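Local coordinates for protein peptide methionine sulfoxide reductase msrA/msrB (Neisseria meningitidis, PDB 3BQG) that reduces methionine sulfoxide in peptides back to methionine, probably through a sulfenic acid intermediate, at residues I71-Y74 and F75-V78; E17-F20 and Q21-G25. The protein carries 1 engineered substitution. All blocks are in the same frame, centred on the assembly; numbering follows the deposited sequence.

Interaction 1 of 2, residues I71-Y74 and F75-V78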
loop_
_atom_site.group_PDB
_atom_site.type_symbol
_atom_site.label_atom_id
_atom_site.label_comp_id
_atom_site.label_asym_id
_atom_site.label_seq_id
_atom_site.Cartn_x
_atom_site.Cartn_y
_atom_site.Cartn_z
ATOM N N ILE A 71 -0.558 10.844 -3.703
ATOM C CA ILE A 71 -0.474 9.391 -3.545
ATOM C C ILE A 71 -1.174 8.944 -2.261
ATOM O O ILE A 71 -1.885 7.936 -2.250
ATOM C CB ILE A 71 0.997 8.912 -3.498
ATOM C CG1 ILE A 71 1.671 9.142 -4.855
ATOM C CG2 ILE A 71 1.053 7.436 -3.114
ATOM C CD1 ILE A 71 1.081 8.310 -5.995
ATOM N N LEU A 72 -0.972 9.693 -1.178
ATOM C CA LEU A 72 -1.600 9.341 0.089
ATOM C C LEU A 72 -3.121 9.500 0.042
ATOM O O LEU A 72 -3.850 8.707 0.644
ATOM C CB LEU A 72 -1.006 10.170 1.231
ATOM C CG LEU A 72 0.475 9.883 1.520
ATOM C CD1 LEU A 72 0.943 10.709 2.712
ATOM C CD2 LEU A 72 0.668 8.395 1.806
ATOM N N GLN A 73 -3.610 10.515 -0.667
ATOM C CA GLN A 73 -5.053 10.704 -0.766
ATOM C C GLN A 73 -5.684 9.518 -1.499
ATOM O O GLN A 73 -6.736 9.025 -1.094
ATOM C CB GLN A 73 -5.382 12.017 -1.482
ATOM C CG GLN A 73 -4.897 13.250 -0.727
ATOM C CD GLN A 73 -5.446 13.321 0.693
ATOM O OE1 GLN A 73 -4.691 13.395 1.663
ATOM N NE2 GLN A 73 -6.765 13.303 0.816
ATOM N N TYR A 74 -5.042 9.056 -2.569
ATOM C CA TYR A 74 -5.546 7.902 -3.315
ATOM C C TYR A 74 -5.560 6.681 -2.392
ATOM O O TYR A 74 -6.464 5.847 -2.453
ATOM C CB TYR A 74 -4.648 7.611 -4.525
ATOM C CG TYR A 74 -4.924 8.484 -5.734
ATOM C CD1 TYR A 74 -6.133 8.384 -6.428
ATOM C CD2 TYR A 74 -3.966 9.380 -6.205
ATOM C CE1 TYR A 74 -6.379 9.150 -7.566
ATOM C CE2 TYR A 74 -4.200 10.154 -7.347
ATOM C CZ TYR A 74 -5.408 10.028 -8.021
ATOM O OH TYR A 74 -5.645 10.761 -9.161
ATOM N N PHE A 75 -4.542 6.592 -1.541
ATOM C CA PHE A 75 -4.411 5.495 -0.583
ATOM C C PHE A 75 -5.606 5.503 0.365
ATOM O O PHE A 75 -6.313 4.502 0.495
ATOM C CB PHE A 75 -3.114 5.672 0.215
ATOM C CG PHE A 75 -2.868 4.605 1.244
ATOM C CD1 PHE A 75 -2.650 3.285 0.865
ATOM C CD2 PHE A 75 -2.792 4.936 2.595
ATOM C CE1 PHE A 75 -2.361 2.307 1.817
ATOM C CE2 PHE A 75 -2.503 3.963 3.560
ATOM C CZ PHE A 75 -2.283 2.648 3.166
ATOM N N PHE A 76 -5.828 6.646 1.014
ATOM C CA PHE A 76 -6.922 6.807 1.973
ATOM C C PHE A 76 -8.314 6.609 1.389
ATOM O O PHE A 76 -9.259 6.323 2.122
ATOM C CB PHE A 76 -6.870 8.193 2.631
ATOM C CG PHE A 76 -5.642 8.436 3.464
ATOM C CD1 PHE A 76 -5.189 7.474 4.363
ATOM C CD2 PHE A 76 -4.940 9.629 3.351
ATOM C CE1 PHE A 76 -4.050 7.700 5.143
ATOM C CE2 PHE A 76 -3.803 9.866 4.123
ATOM C CZ PHE A 76 -3.357 8.899 5.018
ATOM N N ARG A 77 -8.448 6.787 0.080
ATOM C CA ARG A 77 -9.737 6.628 -0.574
ATOM C C ARG A 77 -10.255 5.194 -0.520
ATOM O O ARG A 77 -11.461 4.966 -0.438
ATOM C CB ARG A 77 -9.641 7.077 -2.038
ATOM C CG ARG A 77 -10.917 6.873 -2.839
ATOM C CD ARG A 77 -10.758 7.360 -4.278
ATOM N NE ARG A 77 -10.459 8.789 -4.351
ATOM C CZ ARG A 77 -10.165 9.431 -5.477
ATOM N NH1 ARG A 77 -10.133 8.769 -6.623
ATOM N NH2 ARG A 77 -9.895 10.731 -5.461
ATOM N N VAL A 78 -9.345 4.226 -0.539
ATOM C CA VAL A 78 -9.752 2.827 -0.552
ATOM C C VAL A 78 -9.309 1.943 0.615
ATOM O O VAL A 78 -9.735 0.791 0.717
ATOM C CB VAL A 78 -9.300 2.170 -1.874
ATOM C CG1 VAL A 78 -9.927 2.917 -3.061
ATOM C CG2 VAL A 78 -7.788 2.197 -1.981
#

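Interaction 2 of 2, residues E17-F20 and Q21-G25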
loop_
_atom_site.group_PDB
_atom_site.type_symbol
_atom_site.label_atom_id
_atom_site.label_comp_id
_atom_site.label_asym_id
_atom_site.label_seq_id
_atom_site.Cartn_x
_atom_site.Cartn_y
_atom_site.Cartn_z
ATOM N N GLU A 17 -2.669 -3.050 -5.699
ATOM C CA GLU A 17 -1.769 -2.882 -6.834
ATOM C C GLU A 17 -2.573 -2.515 -8.076
ATOM O O GLU A 17 -2.256 -1.551 -8.773
ATOM C CB GLU A 17 -0.990 -4.165 -7.115
ATOM C CG GLU A 17 -0.225 -4.098 -8.438
ATOM C CD GLU A 17 0.141 -5.461 -8.971
ATOM O OE1 GLU A 17 -0.764 -6.316 -9.082
ATOM O OE2 GLU A 17 1.330 -5.682 -9.279
ATOM N N ALA A 18 -3.614 -3.296 -8.340
ATOM C CA ALA A 18 -4.473 -3.062 -9.497
ATOM C C ALA A 18 -4.998 -1.635 -9.463
ATOM O O ALA A 18 -5.123 -0.972 -10.489
ATOM C CB ALA A 18 -5.634 -4.047 -9.481
ATOM N N TYR A 19 -5.311 -1.175 -8.261
ATOM C CA TYR A 19 -5.818 0.173 -8.047
ATOM C C TYR A 19 -4.801 1.250 -8.448
ATOM O O TYR A 19 -5.123 2.152 -9.218
ATOM C CB TYR A 19 -6.206 0.325 -6.570
ATOM C CG TYR A 19 -6.595 1.716 -6.132
ATOM C CD1 TYR A 19 -7.817 2.279 -6.504
ATOM C CD2 TYR A 19 -5.748 2.461 -5.313
ATOM C CE1 TYR A 19 -8.184 3.553 -6.063
ATOM C CE2 TYR A 19 -6.105 3.726 -4.871
ATOM C CZ TYR A 19 -7.321 4.268 -5.246
ATOM O OH TYR A 19 -7.669 5.518 -4.787
ATOM N N PHE A 20 -3.575 1.161 -7.937
ATOM C CA PHE A 20 -2.572 2.175 -8.258
ATOM C C PHE A 20 -2.100 2.190 -9.714
ATOM O O PHE A 20 -1.680 3.229 -10.218
ATOM C CB PHE A 20 -1.377 2.064 -7.299
ATOM C CG PHE A 20 -1.549 2.881 -6.048
ATOM C CD1 PHE A 20 -1.226 4.234 -6.036
ATOM C CD2 PHE A 20 -2.121 2.320 -4.911
ATOM C CE1 PHE A 20 -1.481 5.027 -4.914
ATOM C CE2 PHE A 20 -2.386 3.101 -3.781
ATOM C CZ PHE A 20 -2.061 4.461 -3.782
ATOM N N GLN A 21 -2.185 1.052 -10.395
ATOM C CA GLN A 21 -1.773 0.979 -11.796
ATOM C C GLN A 21 -2.682 1.803 -12.707
ATOM O O GLN A 21 -2.240 2.301 -13.743
ATOM C CB GLN A 21 -1.758 -0.479 -12.272
ATOM C CG GLN A 21 -0.542 -1.270 -11.815
ATOM C CD GLN A 21 0.712 -0.922 -12.603
ATOM O OE1 GLN A 21 0.999 0.249 -12.854
ATOM N NE2 GLN A 21 1.470 -1.939 -12.987
ATOM N N ARG A 22 -3.949 1.952 -12.324
ATOM C CA ARG A 22 -4.905 2.719 -13.126
ATOM C C ARG A 22 -4.735 4.231 -13.025
ATOM O O ARG A 22 -5.347 4.977 -13.787
ATOM C CB ARG A 22 -6.346 2.370 -12.727
ATOM C CG ARG A 22 -6.821 1.002 -13.184
ATOM C CD ARG A 22 -8.288 0.760 -12.824
ATOM N NE ARG A 22 -9.183 1.749 -13.424
ATOM C CZ ARG A 22 -10.283 1.443 -14.105
ATOM N NH1 ARG A 22 -11.041 2.405 -14.614
ATOM N NH2 ARG A 22 -10.623 0.174 -14.285
ATOM N N ILE A 23 -3.903 4.689 -12.097
ATOM C CA ILE A 23 -3.709 6.122 -11.900
ATOM C C ILE A 23 -2.619 6.749 -12.768
ATOM O O ILE A 23 -1.473 6.298 -12.771
ATOM C CB ILE A 23 -3.403 6.414 -10.411
ATOM C CG1 ILE A 23 -4.544 5.873 -9.541
ATOM C CG2 ILE A 23 -3.238 7.913 -10.189
ATOM C CD1 ILE A 23 -4.280 5.961 -8.054
ATOM N N ASP A 24 -2.990 7.794 -13.505
ATOM C CA ASP A 24 -2.049 8.512 -14.370
ATOM C C ASP A 24 -1.006 9.195 -13.483
ATOM O O ASP A 24 -1.345 10.003 -12.617
ATOM C CB ASP A 24 -2.804 9.554 -15.211
ATOM C CG ASP A 24 -1.887 10.364 -16.114
ATOM O OD1 ASP A 24 -1.071 9.762 -16.842
ATOM O OD2 ASP A 24 -1.993 11.610 -16.101
ATOM N N GLY A 25 0.261 8.860 -13.697
ATOM C CA GLY A 25 1.322 9.432 -12.885
ATOM C C GLY A 25 2.067 8.310 -12.186
ATOM O O GLY A 25 3.206 8.467 -11.747
#

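Interaction 1 of 2, residues I71-Y74 and F75-V78
Phe75 and Phe76 bind back to Ile71 and Leu72 through two successive i to i+4 hydrogen bonds, with Phe75 N to Ile71 O at 3.1 Å and the straighter Phe76 N to Leu72 O at 2.9 Å. One residue later the pattern changes. Arg77 N is shared weakly between Gln73 O at 3.1 Å and Tyr74 O at 3.4 Å, and Val78 N then takes Phe75 O, only three residues back.

The ring of Phe76 leans back along the helix. With CG beside its own backbone N (chi1 -64°), the ring brings CD2 to 3.1 Å from Leu72 O, and CE2 rests 4.0 Å from Leu72 CB. Gln73 puts its amide OE1 at the edge of this ring, near the ring plane and 4.1 Å from Phe76 CD2, and the amide and ring planes are turned 68° apart. Glutamine suits this partly exposed position, since its aliphatic stem can pack while its amide tolerates water.

Helix 68-78 is the second of the two helices packed on the sheet of a ferredoxin-like beta-alpha-beta-beta-alpha-beta core. Ile71 and Phe75 meet strand 3-10 at Leu8, while Leu72 and Phe76 turn to helix 106-117, which explains the large apolar residues at these positions.

On another flank Tyr74 and Arg77 run side by side in the same direction. Arg77 is extended through chi2 and bends at chi3, which lays its guanidinium beside the tyrosine; Tyr74 CD1 sits 4.0 Å above one guanidinium face, toward its rim. Ring and guanidinium planes are 64° apart, so the groups are not stacked. Arg77 NH1 is hydrogen-bonded to the carbonyls of Lys160 and Glu163, joining this helix to the C-terminal segment.

Interaction 2 of 2, residues E17-F20 and Q21-G25
Gln21 N bonds to Glu17 O in an i to i+4 bond of 3.1 Å, nearly in line with the carbonyl. Beyond it the bonds span three residues instead of four. Arg22 N reaches Tyr19 O only weakly at 3.3 Å, and Ile23 N meets Phe20 O at the same distance, but from above the carbonyl plane, 65° out of it.

The polar ends of Glu17, Tyr19 and Arg22 are satisfied outside this stretch. Glu17, largely buried, takes the amide of Asp144 on OE2. The hydroxyl of Tyr19 donates to the carbonyl of Tyr74, an oxygen that also receives a weak backbone bond, and the phenol thus pairs a greasy ring with one polar tip. Arg22, exposed, forms a salt bridge with Asp162.

Ile23 supplies the apolar contact: with CG1 lying opposite its carbonyl carbon (chi1 -57°), the branch runs alongside Phe20 and places CD1 4.0 Å from Phe20 CD1 and 4.3 Å from Tyr19 CE2. A branched aliphatic chain suits this buried spot. Past it, the backbone of Gly25 bonds to Asp62, tying the exit to strand 54-62.

This is the C-terminal part and exit of the first helix in a split beta-alpha-beta unit, the helix that follows Cys12, the S-hydroxycysteine of the MsrA active site, and leads into strand 26-34.

In the fold
From the N terminus, strand 3-10 leads past Cys12 into helix 14-21, whose final turn and exit form interaction 2. The chain continues through strands 26-34 and 54-62 before entering helix 68-78, where interaction 1 lies. The two follow in series without nesting or crossing; each is local and closes a helical turn rather than a long loop. Their centres are 11 Å apart, yet they touch: Tyr74 CD1 packs 3.5 Å from Ile23 CD1, and Val78 CG1 lies equally close to Tyr19 CE1. Between them they join the two helices of the ferredoxin-like core, which lie together on one face of the sheet.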